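Local atomic coordinates of anaphase-promoting complex subunit cut9 (PDB entry 2XPI), a protein that serves as a subunit of the anaphase-promoting complex, the E3 ubiquitin ligase that controls progression through mitosis and G1, and dimerises through its N-terminal TPR repeats. Residues Leu89-Ala94 with Ala120-Gln125; Gln98-Ala103 with Tyr127-Asp132. One frame throughout, in Å; residues are numbered along the deposited sequence.

Contact 1: residues Leu89-Ala94 with Ala120-Gln125; sequences LWRHDA and AFWLAQ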
loop_
_atom_site.group_PDB
_atom_site.type_symbol
_atom_site.label_atom_id
_atom_site.label_comp_id
_atom_site.label_asym_id
_atom_site.label_seq_id
_atom_site.Cartn_x
_atom_site.Cartn_y
_atom_site.Cartn_z
ATOM N N LEU A 89 -9.675 20.978 -12.849
ATOM C CA LEU A 89 -10.760 20.024 -13.028
ATOM C C LEU A 89 -10.220 18.667 -13.457
ATOM O O LEU A 89 -10.638 17.620 -12.955
ATOM C CB LEU A 89 -11.723 20.518 -14.079
ATOM C CG LEU A 89 -12.922 21.327 -13.581
ATOM C CD1 LEU A 89 -12.771 21.807 -12.152
ATOM C CD2 LEU A 89 -13.222 22.486 -14.554
ATOM N N TRP A 90 -9.270 18.697 -14.380
ATOM C CA TRP A 90 -8.693 17.484 -14.936
ATOM C C TRP A 90 -7.870 16.726 -13.892
ATOM O O TRP A 90 -8.022 15.523 -13.729
ATOM C CB TRP A 90 -7.852 17.837 -16.164
ATOM C CG TRP A 90 -7.156 16.701 -16.815
ATOM C CD1 TRP A 90 -7.395 15.373 -16.626
ATOM C CD2 TRP A 90 -6.092 16.787 -17.771
ATOM N NE1 TRP A 90 -6.542 14.624 -17.402
ATOM C CE2 TRP A 90 -5.729 15.469 -18.114
ATOM C CE3 TRP A 90 -5.421 17.853 -18.383
ATOM C CZ2 TRP A 90 -4.726 15.186 -19.036
ATOM C CZ3 TRP A 90 -4.416 17.568 -19.296
ATOM C CH2 TRP A 90 -4.078 16.245 -19.609
ATOM N N ARG A 91 -6.989 17.430 -13.193
ATOM C CA ARG A 91 -6.220 16.822 -12.119
ATOM C C ARG A 91 -7.168 16.226 -11.091
ATOM O O ARG A 91 -7.003 15.092 -10.662
ATOM C CB ARG A 91 -5.345 17.866 -11.453
ATOM C CG ARG A 91 -4.776 17.426 -10.149
ATOM C CD ARG A 91 -4.286 18.646 -9.387
ATOM N NE ARG A 91 -5.392 19.499 -8.964
ATOM C CZ ARG A 91 -5.252 20.771 -8.617
ATOM N NH1 ARG A 91 -4.053 21.317 -8.658
ATOM N NH2 ARG A 91 -6.310 21.493 -8.240
ATOM N N HIS A 92 -8.196 16.976 -10.724
ATOM C CA HIS A 92 -9.111 16.514 -9.693
ATOM C C HIS A 92 -9.769 15.186 -10.052
ATOM O O HIS A 92 -9.887 14.278 -9.221
ATOM C CB HIS A 92 -10.186 17.551 -9.446
ATOM C CG HIS A 92 -10.812 17.452 -8.099
ATOM N ND1 HIS A 92 -10.096 17.642 -6.934
ATOM C CD2 HIS A 92 -12.088 17.208 -7.724
ATOM C CE1 HIS A 92 -10.903 17.514 -5.899
ATOM N NE2 HIS A 92 -12.117 17.250 -6.351
ATOM N N ASP A 93 -10.222 15.083 -11.290
ATOM C CA ASP A 93 -10.944 13.901 -11.699
ATOM C C ASP A 93 -9.977 12.729 -11.811
ATOM O O ASP A 93 -10.323 11.599 -11.477
ATOM C CB ASP A 93 -11.692 14.148 -12.999
ATOM C CG ASP A 93 -12.437 12.939 -13.461
ATOM O OD1 ASP A 93 -12.030 12.351 -14.481
ATOM O OD2 ASP A 93 -13.422 12.551 -12.797
ATOM N N ALA A 94 -8.753 12.994 -12.247
ATOM C CA ALA A 94 -7.742 11.932 -12.297
ATOM C C ALA A 94 -7.567 11.273 -10.920
ATOM O O ALA A 94 -7.632 10.060 -10.794
ATOM C CB ALA A 94 -6.399 12.464 -12.823
ATOM N N ALA A 120 -0.058 23.087 -4.885
ATOM C CA ALA A 120 0.940 22.282 -4.191
ATOM C C ALA A 120 0.257 21.244 -3.309
ATOM O O ALA A 120 0.683 20.091 -3.245
ATOM C CB ALA A 120 1.826 23.164 -3.345
ATOM N N PHE A 121 -0.794 21.653 -2.610
ATOM C CA PHE A 121 -1.536 20.719 -1.785
ATOM C C PHE A 121 -2.054 19.533 -2.597
ATOM O O PHE A 121 -1.827 18.371 -2.257
ATOM C CB PHE A 121 -2.730 21.404 -1.125
ATOM C CG PHE A 121 -3.683 20.444 -0.487
ATOM C CD1 PHE A 121 -3.383 19.860 0.742
ATOM C CD2 PHE A 121 -4.863 20.093 -1.121
ATOM C CE1 PHE A 121 -4.262 18.949 1.342
ATOM C CE2 PHE A 121 -5.754 19.174 -0.531
ATOM C CZ PHE A 121 -5.445 18.601 0.702
ATOM N N TRP A 122 -2.770 19.841 -3.668
ATOM C CA TRP A 122 -3.433 18.808 -4.448
ATOM C C TRP A 122 -2.435 17.898 -5.144
ATOM O O TRP A 122 -2.695 16.696 -5.312
ATOM C CB TRP A 122 -4.423 19.435 -5.430
ATOM C CG TRP A 122 -5.674 19.902 -4.740
ATOM C CD1 TRP A 122 -6.112 21.197 -4.592
ATOM C CD2 TRP A 122 -6.626 19.077 -4.064
ATOM N NE1 TRP A 122 -7.291 21.215 -3.892
ATOM C CE2 TRP A 122 -7.628 19.925 -3.555
ATOM C CE3 TRP A 122 -6.731 17.696 -3.842
ATOM C CZ2 TRP A 122 -8.733 19.438 -2.840
ATOM C CZ3 TRP A 122 -7.836 17.212 -3.122
ATOM C CH2 TRP A 122 -8.815 18.084 -2.633
ATOM N N LEU A 123 -1.287 18.463 -5.520
ATOM C CA LEU A 123 -0.216 17.676 -6.123
ATOM C C LEU A 123 0.347 16.740 -5.061
ATOM O O LEU A 123 0.551 15.545 -5.301
ATOM C CB LEU A 123 0.890 18.585 -6.639
ATOM C CG LEU A 123 1.739 18.095 -7.814
ATOM C CD1 LEU A 123 3.200 18.523 -7.677
ATOM C CD2 LEU A 123 1.631 16.596 -8.047
ATOM N N ALA A 124 0.603 17.302 -3.881
ATOM C CA ALA A 124 1.037 16.528 -2.724
ATOM C C ALA A 124 0.086 15.360 -2.433
ATOM O O ALA A 124 0.538 14.259 -2.107
ATOM C CB ALA A 124 1.165 17.434 -1.511
ATOM N N GLN A 125 -1.220 15.602 -2.563
ATOM C CA GLN A 125 -2.244 14.579 -2.350
ATOM C C GLN A 125 -2.015 13.366 -3.221
ATOM O O GLN A 125 -2.113 12.217 -2.763
ATOM C CB GLN A 125 -3.616 15.127 -2.699
ATOM C CG GLN A 125 -4.392 15.653 -1.528
ATOM C CD GLN A 125 -4.922 14.536 -0.686
ATOM O OE1 GLN A 125 -6.112 14.227 -0.718
ATOM N NE2 GLN A 125 -4.037 13.896 0.058
#

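Contact 2: residues Gln98-Ala103 with Tyr127-Asp132; sequences QQYKCA and YCCTGD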
loop_
_atom_site.group_PDB
_atom_site.type_symbol
_atom_site.label_atom_id
_atom_site.label_comp_id
_atom_site.label_asym_id
_atom_site.label_seq_id
_atom_site.Cartn_x
_atom_site.Cartn_y
_atom_site.Cartn_z
ATOM N N GLN A 98 -8.330 7.548 -9.567
ATOM C CA GLN A 98 -7.148 6.762 -9.219
ATOM C C GLN A 98 -6.282 6.511 -10.428
ATOM O O GLN A 98 -5.635 5.473 -10.546
ATOM C CB GLN A 98 -7.540 5.439 -8.573
ATOM C CG GLN A 98 -8.465 5.625 -7.400
ATOM C CD GLN A 98 -8.918 4.313 -6.800
ATOM O OE1 GLN A 98 -8.253 3.753 -5.926
ATOM N NE2 GLN A 98 -10.061 3.813 -7.264
ATOM N N GLN A 99 -6.294 7.477 -11.332
ATOM C CA GLN A 99 -5.354 7.509 -12.428
ATOM C C GLN A 99 -4.273 8.479 -11.995
ATOM O O GLN A 99 -4.342 9.673 -12.259
ATOM C CB GLN A 99 -6.068 7.945 -13.683
ATOM C CG GLN A 99 -7.039 6.866 -14.157
ATOM C CD GLN A 99 -7.917 7.294 -15.327
ATOM O OE1 GLN A 99 -7.592 8.223 -16.075
ATOM N NE2 GLN A 99 -9.034 6.600 -15.499
ATOM N N TYR A 100 -3.281 7.948 -11.290
ATOM C CA TYR A 100 -2.314 8.767 -10.563
ATOM C C TYR A 100 -1.149 9.278 -11.411
ATOM O O TYR A 100 -0.564 10.329 -11.099
ATOM C CB TYR A 100 -1.784 8.003 -9.341
ATOM C CG TYR A 100 -2.863 7.699 -8.340
ATOM C CD1 TYR A 100 -3.713 8.700 -7.909
ATOM C CD2 TYR A 100 -3.046 6.411 -7.829
ATOM C CE1 TYR A 100 -4.708 8.450 -6.996
ATOM C CE2 TYR A 100 -4.052 6.147 -6.904
ATOM C CZ TYR A 100 -4.875 7.176 -6.488
ATOM O OH TYR A 100 -5.897 6.963 -5.582
ATOM N N LYS A 101 -0.783 8.536 -12.451
ATOM C CA LYS A 101 0.267 9.010 -13.335
ATOM C C LYS A 101 -0.231 10.290 -14.000
ATOM O O LYS A 101 0.517 11.258 -14.163
ATOM C CB LYS A 101 0.615 7.954 -14.378
ATOM C CG LYS A 101 1.520 6.852 -13.865
ATOM C CD LYS A 101 2.960 7.146 -14.238
ATOM C CE LYS A 101 3.901 6.070 -13.734
ATOM N NZ LYS A 101 3.959 6.076 -12.250
ATOM N N CYS A 102 -1.521 10.296 -14.326
ATOM C CA CYS A 102 -2.163 11.418 -14.977
ATOM C C CYS A 102 -2.338 12.625 -14.070
ATOM O O CYS A 102 -2.092 13.750 -14.481
ATOM C CB CYS A 102 -3.504 10.986 -15.550
ATOM S SG CYS A 102 -4.520 12.351 -16.131
ATOM N N ALA A 103 -2.785 12.400 -12.849
ATOM C CA ALA A 103 -2.980 13.486 -11.885
ATOM C C ALA A 103 -1.664 14.154 -11.465
ATOM O O ALA A 103 -1.611 15.359 -11.226
ATOM C CB ALA A 103 -3.747 12.963 -10.640
ATOM N N TYR A 127 0.763 12.348 -4.570
ATOM C CA TYR A 127 1.917 11.593 -4.095
ATOM C C TYR A 127 1.563 10.716 -2.906
ATOM O O TYR A 127 2.090 9.620 -2.774
ATOM C CB TYR A 127 3.071 12.521 -3.715
ATOM C CG TYR A 127 3.645 13.305 -4.867
ATOM C CD1 TYR A 127 3.390 12.926 -6.185
ATOM C CD2 TYR A 127 4.438 14.417 -4.645
ATOM C CE1 TYR A 127 3.907 13.646 -7.257
ATOM C CE2 TYR A 127 4.958 15.140 -5.695
ATOM C CZ TYR A 127 4.688 14.748 -7.002
ATOM O OH TYR A 127 5.222 15.451 -8.052
ATOM N N CYS A 128 0.686 11.201 -2.030
ATOM C CA CYS A 128 0.280 10.422 -0.862
ATOM C C CYS A 128 -0.513 9.197 -1.233
ATOM O O CYS A 128 -0.422 8.164 -0.558
ATOM C CB CYS A 128 -0.556 11.251 0.097
ATOM S SG CYS A 128 0.412 12.315 1.136
ATOM N N CYS A 129 -1.316 9.319 -2.285
ATOM C CA CYS A 129 -2.088 8.182 -2.778
ATOM C C CYS A 129 -1.189 7.122 -3.377
ATOM O O CYS A 129 -1.570 5.973 -3.506
ATOM C CB CYS A 129 -3.119 8.635 -3.811
ATOM S SG CYS A 129 -4.372 9.700 -3.083
ATOM N N THR A 130 0.016 7.524 -3.734
ATOM C CA THR A 130 0.977 6.651 -4.383
ATOM C C THR A 130 1.937 6.129 -3.335
ATOM O O THR A 130 2.841 5.348 -3.638
ATOM C CB THR A 130 1.769 7.463 -5.427
ATOM O OG1 THR A 130 0.925 7.732 -6.541
ATOM C CG2 THR A 130 2.976 6.717 -5.917
ATOM N N GLY A 131 1.749 6.581 -2.096
ATOM C CA GLY A 131 2.628 6.208 -1.002
ATOM C C GLY A 131 3.975 6.924 -0.964
ATOM O O GLY A 131 4.805 6.604 -0.120
ATOM N N ASP A 132 4.196 7.878 -1.868
ATOM C CA ASP A 132 5.428 8.666 -1.900
ATOM C C ASP A 132 5.338 9.792 -0.893
ATOM O O ASP A 132 5.176 10.961 -1.256
ATOM C CB ASP A 132 5.677 9.255 -3.289
ATOM C CG ASP A 132 6.307 8.261 -4.246
ATOM O OD1 ASP A 132 5.599 7.331 -4.684
ATOM O OD2 ASP A 132 7.510 8.407 -4.570
#

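Contact 1: residues Leu89-Ala94 with Ala120-Gln125
The guanidinium of Arg91 is held in two ways at once: NH1 forms a salt bridge with Asp119 OD1, one turn of chain before Trp122, and one of its faces lies against the Trp122 methylene, with Arg91 CZ 3.6 Å from Trp122 CB. A bend at chi3 (68°) turns the otherwise extended arginine chain and brings its flat end up so that Trp122 CB stands over the centre of one face. From there Arg91 NH2 reaches obliquely to the indole, 3.7 Å from Trp122 CD1, the two planes being tilted by 30°.

Farther along the same indole, His92 presents its edge, His92 CE1 approaching Trp122 CH2 at 3.9 Å. This is a T-shaped pair, with the planes at 88° and the imidazole and six-membered-ring centroids 5.2 Å apart. The cluster lies where the first helices of two successive TPR repeats, 83-96 and 117-129, pack side by side, the neighbour relation from which a TPR solenoid is built.

Phe121 CE2 covers the opposite face of the indole, and Trp122 NE1 donates a hydrogen bond to Ile53 O, which probably helps to hold the rotation of the ring. Across the homodimer interface, Met96 of the second subunit packs on Trp122 and Leu51 of that subunit on His92.

Contact 2: residues Gln98-Ala103 with Tyr127-Asp132
The Tyr100 ring is sandwiched between two helix ends: Cys129 CB sits over one face, while CA of Gln98, only two residues earlier in its own chain, lies 3.6 Å above the other, toward the rim. The cysteine methylene makes a CH-pi contact, 3.9 Å from the ring centroid and 28° off the normal, and its closest approach is 3.5 Å from Cys129 CB to Tyr100 CZ. With SG anti to the carbonyl carbon (chi1 -65°), the sulfur swings toward the phenol end of the ring and meets it obliquely, 4.9 Å from the centroid, as a sulfur-aromatic contact. Thr130 OG1 approaches the root of the side chain obliquely, 3.9 Å from Tyr100 CB; the same hydroxyl makes a weak hydrogen bond with Val126 O in the preceding helix.

Two Schellman motifs frame this packing, ending the first helices of TPR 1 and TPR 2 at the tight turns of the two helical hairpins. Gln98, with positive phi, closes helix 83-96, and the chain then enters helix 100-114 through the N-cap residue Gln99. Gly131, also with positive phi, closes helix 117-129: Asp132 N bonds to Tyr127 O (2.9 Å) and Gly131 N to Cys128 O (3.1 Å). Thr130 N reaches the same Tyr127 O from the opposite face of its plane. The tyrosine rests against the C-terminal end of TPR 2's first helix, with Leu95 of helix 83-96 also touching Cys129. On the dimer side, Gln99 NE2 bonds to Ser201 OG of the second subunit, and Glu235 of that subunit accepts from Cys102 N in the first turn of helix 100-114.

In the fold
Helix 117-129 serves both contacts: its middle meets helix 83-96 in contact 1, and its C-terminal end meets the start of helix 100-114 in contact 2. Both helices of TPR 1 are therefore docked on the first helix of TPR 2. The two places differ in character. Contact 1 is buried and joins a guanidinium and two aromatic rings, the arginine and the tryptophan also having polar partners nearby, whereas contact 2 lies at the surface and relies on one tyrosine ring against a cysteine and a threonine at a helix end. They join through the hairpin of TPR 1, where Ala94 O probably accepts from Gln99 N and the methyls of Ala94 and Ala103 touch. Both border the second subunit.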